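Local coordinates for protein cysteine desulfurase (Thermococcus onnurineus, PDB 5B89) that probably takes sulfur from L-cysteine with pyridoxal 5'-phosphate as cofactor, passing it to a sulfur carrier and leaving L-alanine, at residues B[153-158]-B[165-170]; B[260-265]-B[275-280]; B[357-362]-B[411-416]. All coordinates share one frame; numbering follows the deposited sequence.

Contact 1: residues B[153-158]-B[165-170]; sequences EFIEGD and LSDAEK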
loop_
_atom_site.group_PDB
_atom_site.type_symbol
_atom_site.label_atom_id
_atom_site.label_comp_id
_atom_site.label_asym_id
_atom_site.label_seq_id
_atom_site.Cartn_x
_atom_site.Cartn_y
_atom_site.Cartn_z
ATOM N N GLU B 153 22.375 -2.023 19.769
ATOM C CA GLU B 153 23.236 -0.966 20.220
ATOM C C GLU B 153 23.024 0.289 19.403
ATOM O O GLU B 153 22.688 0.256 18.216
ATOM C CB GLU B 153 24.640 -1.432 20.168
ATOM C CG GLU B 153 24.782 -2.505 21.279
ATOM C CD GLU B 153 26.204 -3.019 21.490
ATOM O OE1 GLU B 153 27.184 -2.357 21.045
ATOM O OE2 GLU B 153 26.276 -4.141 22.108
ATOM N N PHE B 154 23.388 1.406 19.967
ATOM C CA PHE B 154 23.204 2.682 19.371
ATOM C C PHE B 154 24.478 3.434 19.295
ATOM O O PHE B 154 25.215 3.588 20.364
ATOM C CB PHE B 154 22.231 3.500 20.245
ATOM C CG PHE B 154 20.911 2.860 20.396
ATOM C CD1 PHE B 154 19.949 2.912 19.367
ATOM C CD2 PHE B 154 20.670 2.075 21.464
ATOM C CE1 PHE B 154 18.785 2.250 19.454
ATOM C CE2 PHE B 154 19.491 1.423 21.597
ATOM C CZ PHE B 154 18.528 1.500 20.610
ATOM N N ILE B 155 24.827 3.946 18.136
ATOM C CA ILE B 155 26.062 4.714 17.959
ATOM C C ILE B 155 25.975 5.986 18.795
ATOM O O ILE B 155 24.948 6.547 18.884
ATOM C CB ILE B 155 26.257 5.116 16.481
ATOM C CG1 ILE B 155 26.384 3.859 15.655
ATOM C CG2 ILE B 155 27.477 5.971 16.242
ATOM C CD1 ILE B 155 26.170 4.022 14.178
ATOM N N GLU B 156 27.080 6.412 19.377
ATOM C CA GLU B 156 27.047 7.622 20.172
ATOM C C GLU B 156 26.990 8.836 19.300
ATOM O O GLU B 156 27.531 8.862 18.255
ATOM C CB GLU B 156 28.283 7.704 21.098
ATOM C CG GLU B 156 28.295 6.596 22.129
ATOM C CD GLU B 156 29.375 6.759 23.165
ATOM O OE1 GLU B 156 30.218 7.623 22.985
ATOM O OE2 GLU B 156 29.379 5.987 24.137
ATOM N N GLY B 157 26.371 9.867 19.826
ATOM C CA GLY B 157 26.314 11.115 19.125
ATOM C C GLY B 157 25.904 12.247 20.038
ATOM O O GLY B 157 25.538 12.041 21.124
ATOM N N ASP B 158 25.991 13.450 19.500
ATOM C CA ASP B 158 25.684 14.665 20.215
ATOM C C ASP B 158 24.253 15.162 20.043
ATOM O O ASP B 158 23.475 14.556 19.390
ATOM C CB ASP B 158 26.748 15.723 19.935
ATOM C CG ASP B 158 26.650 16.322 18.563
ATOM O OD1 ASP B 158 25.637 16.190 17.918
ATOM O OD2 ASP B 158 27.593 16.920 18.138
ATOM N N LEU B 165 31.975 8.936 14.679
ATOM C CA LEU B 165 32.343 7.919 13.747
ATOM C C LEU B 165 33.354 6.920 14.286
ATOM O O LEU B 165 33.426 5.845 13.826
ATOM C CB LEU B 165 32.764 8.519 12.435
ATOM C CG LEU B 165 31.605 9.154 11.657
ATOM C CD1 LEU B 165 32.108 9.638 10.328
ATOM C CD2 LEU B 165 30.399 8.260 11.461
ATOM N N SER B 166 34.104 7.329 15.288
ATOM C CA SER B 166 35.035 6.451 15.960
ATOM C C SER B 166 34.231 5.436 16.741
ATOM O O SER B 166 34.510 4.297 16.678
ATOM C CB SER B 166 35.966 7.248 16.867
ATOM O OG SER B 166 36.854 7.937 16.052
ATOM N N ASP B 167 33.219 5.862 17.460
ATOM C CA ASP B 167 32.335 4.961 18.124
ATOM C C ASP B 167 31.608 4.054 17.091
ATOM O O ASP B 167 31.355 2.852 17.362
ATOM C CB ASP B 167 31.311 5.721 18.968
ATOM C CG ASP B 167 30.553 4.839 19.853
ATOM O OD1 ASP B 167 31.154 4.147 20.709
ATOM O OD2 ASP B 167 29.287 4.671 19.760
ATOM N N ALA B 168 31.200 4.648 15.941
ATOM C CA ALA B 168 30.556 3.820 14.906
ATOM C C ALA B 168 31.407 2.641 14.478
ATOM O O ALA B 168 30.958 1.561 14.326
ATOM C CB ALA B 168 30.197 4.659 13.707
ATOM N N GLU B 169 32.703 2.888 14.336
ATOM C CA GLU B 169 33.580 1.816 13.901
ATOM C C GLU B 169 33.657 0.743 14.953
ATOM O O GLU B 169 33.591 -0.460 14.635
ATOM C CB GLU B 169 34.965 2.377 13.738
ATOM C CG GLU B 169 35.249 3.246 12.573
ATOM C CD GLU B 169 36.721 3.698 12.550
ATOM O OE1 GLU B 169 37.220 4.183 13.587
ATOM O OE2 GLU B 169 37.360 3.564 11.505
ATOM N N LYS B 170 33.712 1.139 16.195
ATOM C CA LYS B 170 33.748 0.190 17.257
ATOM C C LYS B 170 32.502 -0.621 17.358
ATOM O O LYS B 170 32.571 -1.786 17.514
ATOM C CB LYS B 170 33.993 0.863 18.596
ATOM C CG LYS B 170 35.359 1.430 18.693
ATOM C CD LYS B 170 35.571 2.385 19.851
ATOM C CE LYS B 170 37.031 2.832 19.824
ATOM N NZ LYS B 170 37.403 4.042 20.595
#
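Polar contact centres on Asp167, whose carboxylate takes the backbone N-H of Glu156. The bond from Glu156 N to Asp167 OD2 is 2.8 Å long and moderately bent, 156° at the hydrogen; it uses the anti side of the oxygen and approaches 27° out of the carboxylate plane. With CG anti to the backbone N, Asp167 projects from the first turn of the helix toward the chain leaving strand 151-154. The same OD2 is gripped a second time, by a salt bridge to Lys171, whose ammonium also bonds to Phe154 O. The oxygen thus joins a backbone amide to a lysine that is tied to the end of the strand. Replacing Asp167 by an alanine removes the carboxylate, and the Glu156 amide would probably be left without this acceptor and Lys171 without its salt-bridge mate.

The two acidic side chains also meet. Their axes are nearly perpendicular, yet the carboxylates are stacked, their planes 28° apart, and Glu156 OE1 lies 4.3 Å from Asp167 OD1. Lys171, which also touches the Glu156 side chain, probably offsets some of this like-charge crowding. Nearer the backbone, the Glu156 methylene CG rests 3.2 Å from Asp167 OD2.

Apolar contact belongs to Ile155 and Ala168. Ile155 CG2 sits 3.9 Å from Ala168 CB, and Ile155 CD1, at the end of the other branch, lies 4.1 Å from Ala168 CB. This patch runs on into Val128 and Leu163 beside Ile155, and into Leu196 of helix 193-203 beside Ala168.

Such a join of an edge strand to the helix that follows it is the opening of a beta-alpha-beta crossover, here leading from strand 151-154 over strand 126-129 to strand 177-181 in the seven-stranded sheet of the large domain of fold-type I pyridoxal-phosphate enzymes.

Contact 2: residues B[260-265]-B[275-280]; sequences PLIGGG and YKLTEP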
loop_
_atom_site.group_PDB
_atom_site.type_symbol
_atom_site.label_atom_id
_atom_site.label_comp_id
_atom_site.label_asym_id
_atom_site.label_seq_id
_atom_site.Cartn_x
_atom_site.Cartn_y
_atom_site.Cartn_z
ATOM N N PRO B 260 8.137 -11.685 3.107
ATOM C CA PRO B 260 7.187 -11.772 4.209
ATOM C C PRO B 260 5.764 -11.895 3.763
ATOM O O PRO B 260 4.935 -12.399 4.481
ATOM C CB PRO B 260 7.388 -10.397 4.917
ATOM C CG PRO B 260 8.821 -10.103 4.580
ATOM C CD PRO B 260 8.983 -10.446 3.144
ATOM N N LEU B 261 5.452 -11.323 2.594
ATOM C CA LEU B 261 4.092 -11.298 2.045
ATOM C C LEU B 261 4.075 -12.135 0.774
ATOM O O LEU B 261 4.807 -11.866 -0.221
ATOM C CB LEU B 261 3.602 -9.887 1.730
ATOM C CG LEU B 261 3.733 -8.877 2.860
ATOM C CD1 LEU B 261 3.372 -7.492 2.391
ATOM C CD2 LEU B 261 2.955 -9.258 4.074
ATOM N N ILE B 262 3.222 -13.189 0.742
ATOM C CA ILE B 262 3.153 -14.141 -0.360
ATOM C C ILE B 262 1.755 -14.381 -0.837
ATOM O O ILE B 262 0.799 -14.211 -0.075
ATOM C CB ILE B 262 3.849 -15.476 -0.027
ATOM C CG1 ILE B 262 3.180 -16.156 1.149
ATOM C CG2 ILE B 262 5.371 -15.245 0.138
ATOM C CD1 ILE B 262 3.759 -17.581 1.386
ATOM N N GLY B 263 1.581 -14.748 -2.110
ATOM C CA GLY B 263 0.238 -14.983 -2.643
ATOM C C GLY B 263 0.169 -14.705 -4.093
ATOM O O GLY B 263 1.163 -15.005 -4.871
ATOM N N GLY B 264 -0.933 -14.126 -4.581
ATOM C CA GLY B 264 -1.063 -13.854 -6.005
ATOM C C GLY B 264 0.097 -13.036 -6.515
ATOM O O GLY B 264 0.588 -12.117 -5.867
ATOM N N GLY B 265 0.601 -13.446 -7.663
ATOM C CA GLY B 265 1.705 -12.806 -8.380
ATOM C C GLY B 265 3.088 -13.210 -7.876
ATOM O O GLY B 265 4.062 -12.794 -8.548
ATOM N N TYR B 275 3.682 -24.786 -2.528
ATOM C CA TYR B 275 3.934 -23.783 -3.578
ATOM C C TYR B 275 5.401 -23.620 -3.865
ATOM O O TYR B 275 6.243 -23.955 -3.064
ATOM C CB TYR B 275 3.337 -22.388 -3.118
ATOM C CG TYR B 275 3.979 -21.894 -1.788
ATOM C CD1 TYR B 275 3.465 -22.222 -0.501
ATOM C CD2 TYR B 275 5.086 -20.985 -1.816
ATOM C CE1 TYR B 275 4.082 -21.741 0.655
ATOM C CE2 TYR B 275 5.674 -20.530 -0.662
ATOM C CZ TYR B 275 5.158 -20.864 0.541
ATOM O OH TYR B 275 5.763 -20.424 1.676
ATOM N N LYS B 276 5.685 -23.070 -5.023
ATOM C CA LYS B 276 7.055 -22.608 -5.452
ATOM C C LYS B 276 6.909 -21.124 -5.843
ATOM O O LYS B 276 6.025 -20.732 -6.614
ATOM C CB LYS B 276 7.541 -23.401 -6.644
ATOM C CG LYS B 276 7.723 -24.884 -6.354
ATOM C CD LYS B 276 8.122 -25.476 -7.684
ATOM C CE LYS B 276 8.559 -26.927 -7.449
ATOM N NZ LYS B 276 7.412 -27.711 -6.987
ATOM N N LEU B 277 7.869 -20.324 -5.356
ATOM C CA LEU B 277 7.824 -18.864 -5.686
ATOM C C LEU B 277 8.538 -18.524 -6.958
ATOM O O LEU B 277 9.431 -19.321 -7.353
ATOM C CB LEU B 277 8.402 -18.112 -4.538
ATOM C CG LEU B 277 7.592 -18.262 -3.234
ATOM C CD1 LEU B 277 8.246 -17.490 -2.129
ATOM C CD2 LEU B 277 6.110 -17.856 -3.369
ATOM N N THR B 278 8.136 -17.457 -7.624
ATOM C CA THR B 278 8.802 -16.897 -8.789
ATOM C C THR B 278 10.046 -16.053 -8.427
ATOM O O THR B 278 10.469 -16.062 -7.263
ATOM C CB THR B 278 7.853 -16.083 -9.641
ATOM O OG1 THR B 278 8.400 -16.008 -10.971
ATOM C CG2 THR B 278 7.451 -14.786 -9.071
ATOM N N GLU B 279 10.642 -15.545 -9.435
ATOM C CA GLU B 279 11.882 -14.752 -9.274
ATOM C C GLU B 279 11.571 -13.307 -8.864
ATOM O O GLU B 279 10.481 -12.758 -9.129
ATOM C CB GLU B 279 12.696 -14.761 -10.564
ATOM C CG GLU B 279 13.119 -16.157 -11.103
ATOM C CD GLU B 279 13.812 -17.047 -10.066
ATOM O OE1 GLU B 279 14.960 -16.737 -9.662
ATOM O OE2 GLU B 279 13.192 -18.064 -9.629
ATOM N N PRO B 280 12.559 -12.589 -8.322
ATOM C CA PRO B 280 12.421 -11.119 -8.093
ATOM C C PRO B 280 12.224 -10.354 -9.343
ATOM O O PRO B 280 12.735 -10.733 -10.424
ATOM C CB PRO B 280 13.776 -10.790 -7.445
ATOM C CG PRO B 280 14.212 -12.038 -6.816
ATOM C CD PRO B 280 13.877 -13.048 -7.810
#
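Ile262 dominates this contact, reaching from the loop 260-265 to two residues of strand 274-277 with two different branches. Its longer branch ends on Tyr275: CD1 lies 3.5 Å from the Tyr275 OH and 3.7 Å from Tyr275 CZ, so the methyl group meets the phenol end of the side chain and approaches the ring obliquely. The two side chains cross at about a right angle. With CG1 between the backbone N and carbonyl carbon (chi1 62°), Ile262 sends one branch to Tyr275 and keeps CG2 for Leu277.

Leu277 receives the other branch. Ile262 CG2 stands 4.3 Å from Leu277 CD1, a looser apolar approach than that at the tyrosine. Two residues apart on one strand, Tyr275 and Leu277 also meet, Leu277 CG lying at the edge of the phenol ring and in its plane. Gly265 O rests 4.0 Å from the Thr278 methyl CG2. The loop turns here through glycines: the backbone angles of Gly263 would jam a CB against the preceding carbonyl, and Gly265 has a positive phi. Gly265 lies about 8 Å from a bound pyridoxal phosphate, placing this end of the loop near a cofactor site.

Strand 274-277 is the second arm of a two-stranded hairpin whose first arm, 267-271, continues from the loop. Leu112 of helix 106-117 packs against both Pro260 and Leu261. The second subunit meets the contact as well: its Leu139 touches Ile262 and Leu277, its Asn111 and Ser136 bond to Ile262 O and Gly264 N, and its Gln142 packs on Tyr275, setting loop and hairpin in the dimer interface.

Contact 3: residues B[357-362]-B[411-416]; sequences HDVAAI and EELVKG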
loop_
_atom_site.group_PDB
_atom_site.type_symbol
_atom_site.label_atom_id
_atom_site.label_comp_id
_atom_site.label_asym_id
_atom_site.label_seq_id
_atom_site.Cartn_x
_atom_site.Cartn_y
_atom_site.Cartn_z
ATOM N N HIS B 357 2.693 23.142 19.960
ATOM C CA HIS B 357 1.392 23.130 19.303
ATOM C C HIS B 357 0.817 24.539 19.269
ATOM O O HIS B 357 0.146 24.897 18.310
ATOM C CB HIS B 357 0.365 22.198 19.936
ATOM C CG HIS B 357 0.714 20.737 19.837
ATOM N ND1 HIS B 357 1.425 20.195 18.769
ATOM C CD2 HIS B 357 0.391 19.695 20.643
ATOM C CE1 HIS B 357 1.576 18.888 18.957
ATOM N NE2 HIS B 357 0.940 18.556 20.071
ATOM N N ASP B 358 1.130 25.336 20.297
ATOM C CA ASP B 358 0.531 26.690 20.310
ATOM C C ASP B 358 1.256 27.580 19.286
ATOM O O ASP B 358 0.638 28.377 18.580
ATOM C CB ASP B 358 0.723 27.255 21.710
ATOM C CG ASP B 358 -0.207 26.668 22.705
ATOM O OD1 ASP B 358 -1.353 26.317 22.369
ATOM O OD2 ASP B 358 0.226 26.531 23.865
ATOM N N VAL B 359 2.578 27.433 19.141
ATOM C CA VAL B 359 3.304 28.078 18.066
ATOM C C VAL B 359 2.775 27.728 16.679
ATOM O O VAL B 359 2.601 28.578 15.763
ATOM C CB VAL B 359 4.833 27.810 18.159
ATOM C CG1 VAL B 359 5.545 28.477 17.028
ATOM C CG2 VAL B 359 5.352 28.209 19.549
ATOM N N ALA B 360 2.555 26.420 16.486
ATOM C CA ALA B 360 2.043 25.961 15.254
ATOM C C ALA B 360 0.664 26.510 14.894
ATOM O O ALA B 360 0.377 26.763 13.712
ATOM C CB ALA B 360 2.031 24.416 15.199
ATOM N N ALA B 361 -0.174 26.659 15.908
ATOM C CA ALA B 361 -1.511 27.235 15.719
ATOM C C ALA B 361 -1.442 28.719 15.346
ATOM O O ALA B 361 -2.146 29.108 14.441
ATOM C CB ALA B 361 -2.323 27.075 16.976
ATOM N N ILE B 362 -0.502 29.471 15.963
ATOM C CA ILE B 362 -0.315 30.874 15.551
ATOM C C ILE B 362 0.143 31.006 14.111
ATOM O O ILE B 362 -0.324 31.786 13.294
ATOM C CB ILE B 362 0.568 31.615 16.521
ATOM C CG1 ILE B 362 -0.121 31.771 17.856
ATOM C CG2 ILE B 362 0.976 32.992 15.976
ATOM C CD1 ILE B 362 0.859 31.996 18.941
ATOM N N GLU B 411 8.596 37.039 14.567
ATOM C CA GLU B 411 9.020 38.269 15.278
ATOM C C GLU B 411 7.843 38.852 16.079
ATOM O O GLU B 411 7.994 39.126 17.236
ATOM C CB GLU B 411 9.593 39.221 14.263
ATOM C CG GLU B 411 10.081 40.544 14.873
ATOM C CD GLU B 411 10.710 41.471 13.871
ATOM O OE1 GLU B 411 11.352 41.016 12.856
ATOM O OE2 GLU B 411 10.554 42.723 14.102
ATOM N N GLU B 412 6.671 38.915 15.442
ATOM C CA GLU B 412 5.484 39.380 16.097
ATOM C C GLU B 412 5.119 38.456 17.259
ATOM O O GLU B 412 4.866 38.955 18.389
ATOM C CB GLU B 412 4.412 39.506 15.040
ATOM C CG GLU B 412 2.960 39.875 15.382
ATOM C CD GLU B 412 2.116 40.119 14.086
ATOM O OE1 GLU B 412 2.519 39.618 12.989
ATOM O OE2 GLU B 412 1.065 40.814 14.148
ATOM N N LEU B 413 5.225 37.129 17.090
ATOM C CA LEU B 413 4.959 36.239 18.150
ATOM C C LEU B 413 5.840 36.451 19.333
ATOM O O LEU B 413 5.367 36.460 20.422
ATOM C CB LEU B 413 5.067 34.794 17.623
ATOM C CG LEU B 413 4.742 33.624 18.496
ATOM C CD1 LEU B 413 4.657 32.431 17.556
ATOM C CD2 LEU B 413 5.760 33.319 19.525
ATOM N N VAL B 414 7.125 36.489 19.112
ATOM C CA VAL B 414 8.107 36.633 20.185
ATOM C C VAL B 414 7.909 37.978 20.922
ATOM O O VAL B 414 7.852 38.011 22.127
ATOM C CB VAL B 414 9.522 36.450 19.602
ATOM C CG1 VAL B 414 10.620 36.832 20.574
ATOM C CG2 VAL B 414 9.688 34.966 19.172
ATOM N N LYS B 415 7.765 39.057 20.152
ATOM C CA LYS B 415 7.449 40.384 20.803
ATOM C C LYS B 415 6.153 40.403 21.579
ATOM O O LYS B 415 6.003 41.137 22.534
ATOM C CB LYS B 415 7.433 41.434 19.677
ATOM C CG LYS B 415 8.815 41.721 19.138
ATOM C CD LYS B 415 8.781 42.590 17.904
ATOM C CE LYS B 415 10.204 43.022 17.609
ATOM N NZ LYS B 415 10.528 43.954 16.465
ATOM N N GLY B 416 5.182 39.616 21.171
ATOM C CA GLY B 416 3.941 39.499 21.905
ATOM C C GLY B 416 3.929 38.664 23.170
ATOM O O GLY B 416 2.876 38.587 23.781
#
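Leu413 points from the last turn of helix 400-415 into the angle between Val359 and Ile362, and this apolar cluster is the tight part of the contact. One methyl does all the close touching: Leu413 CD1 lies 4.0 Å from Ile362 CG2, 4.1 Å from Ile362 CD1 and 4.1 Å from Val359 CG1. Leu413 is directed toward the other helix, and with CG anti to the backbone N (chi1 -176°) its CD1 methyl meets residues one turn apart there. The side chain runs across Val359 at about a right angle and meets Ile362 more obliquely, touching both of that residue's branches. Leu354, in the loop before helix 356-365, adds to the cluster by packing on both Val359 and Leu413.

Toward solvent the contact is looser. With 8.0 Å between the CA atoms of Ile362 and Leu413, only about 130 Å² is buried in all, and Ile362 remains partly exposed. Asp358 and Glu412 are at the surface. Well away from the cluster, helix 400-415 carries its own salt bridge one turn long: Lys415 NZ reaches Glu411 OE2 at 2.7 Å, on the anti side and 28° above the carboxylate plane.

Helix 356-365 is thereby held between two neighbours. Val359 and Ile362 touch helix 400-415, while Ala360 rests on Val370 and Ser372 of strand 368-373 in the four-stranded sheet of the smaller, C-terminal domain of fold-type I enzymes, where His357 ND1 is also bonded to Ser372 OG. Val71 of the second subunit packs against His357, Ala360 and Ala361, and Val332 meets Val414 on the C-terminal helix.

The three contacts follow one another along the chain and are well separated. Contact 1 lies at the edge of the seven-stranded sheet, contact 2 in a loop and hairpin that leave that sheet after strand 245-249, and contact 3 among the helices beside the four-stranded sheet. Centres of contacts 1 and 2 are 38 Å apart, those of contacts 1 and 3 are 37 Å apart, and contacts 2 and 3, on opposite sides of the chain's centre, are 53 Å apart. No two touch. Each has at least one residue in its segments against the second subunit, contact 2 by far the most, so both sheet regions and the projecting hairpin contribute to the dimer.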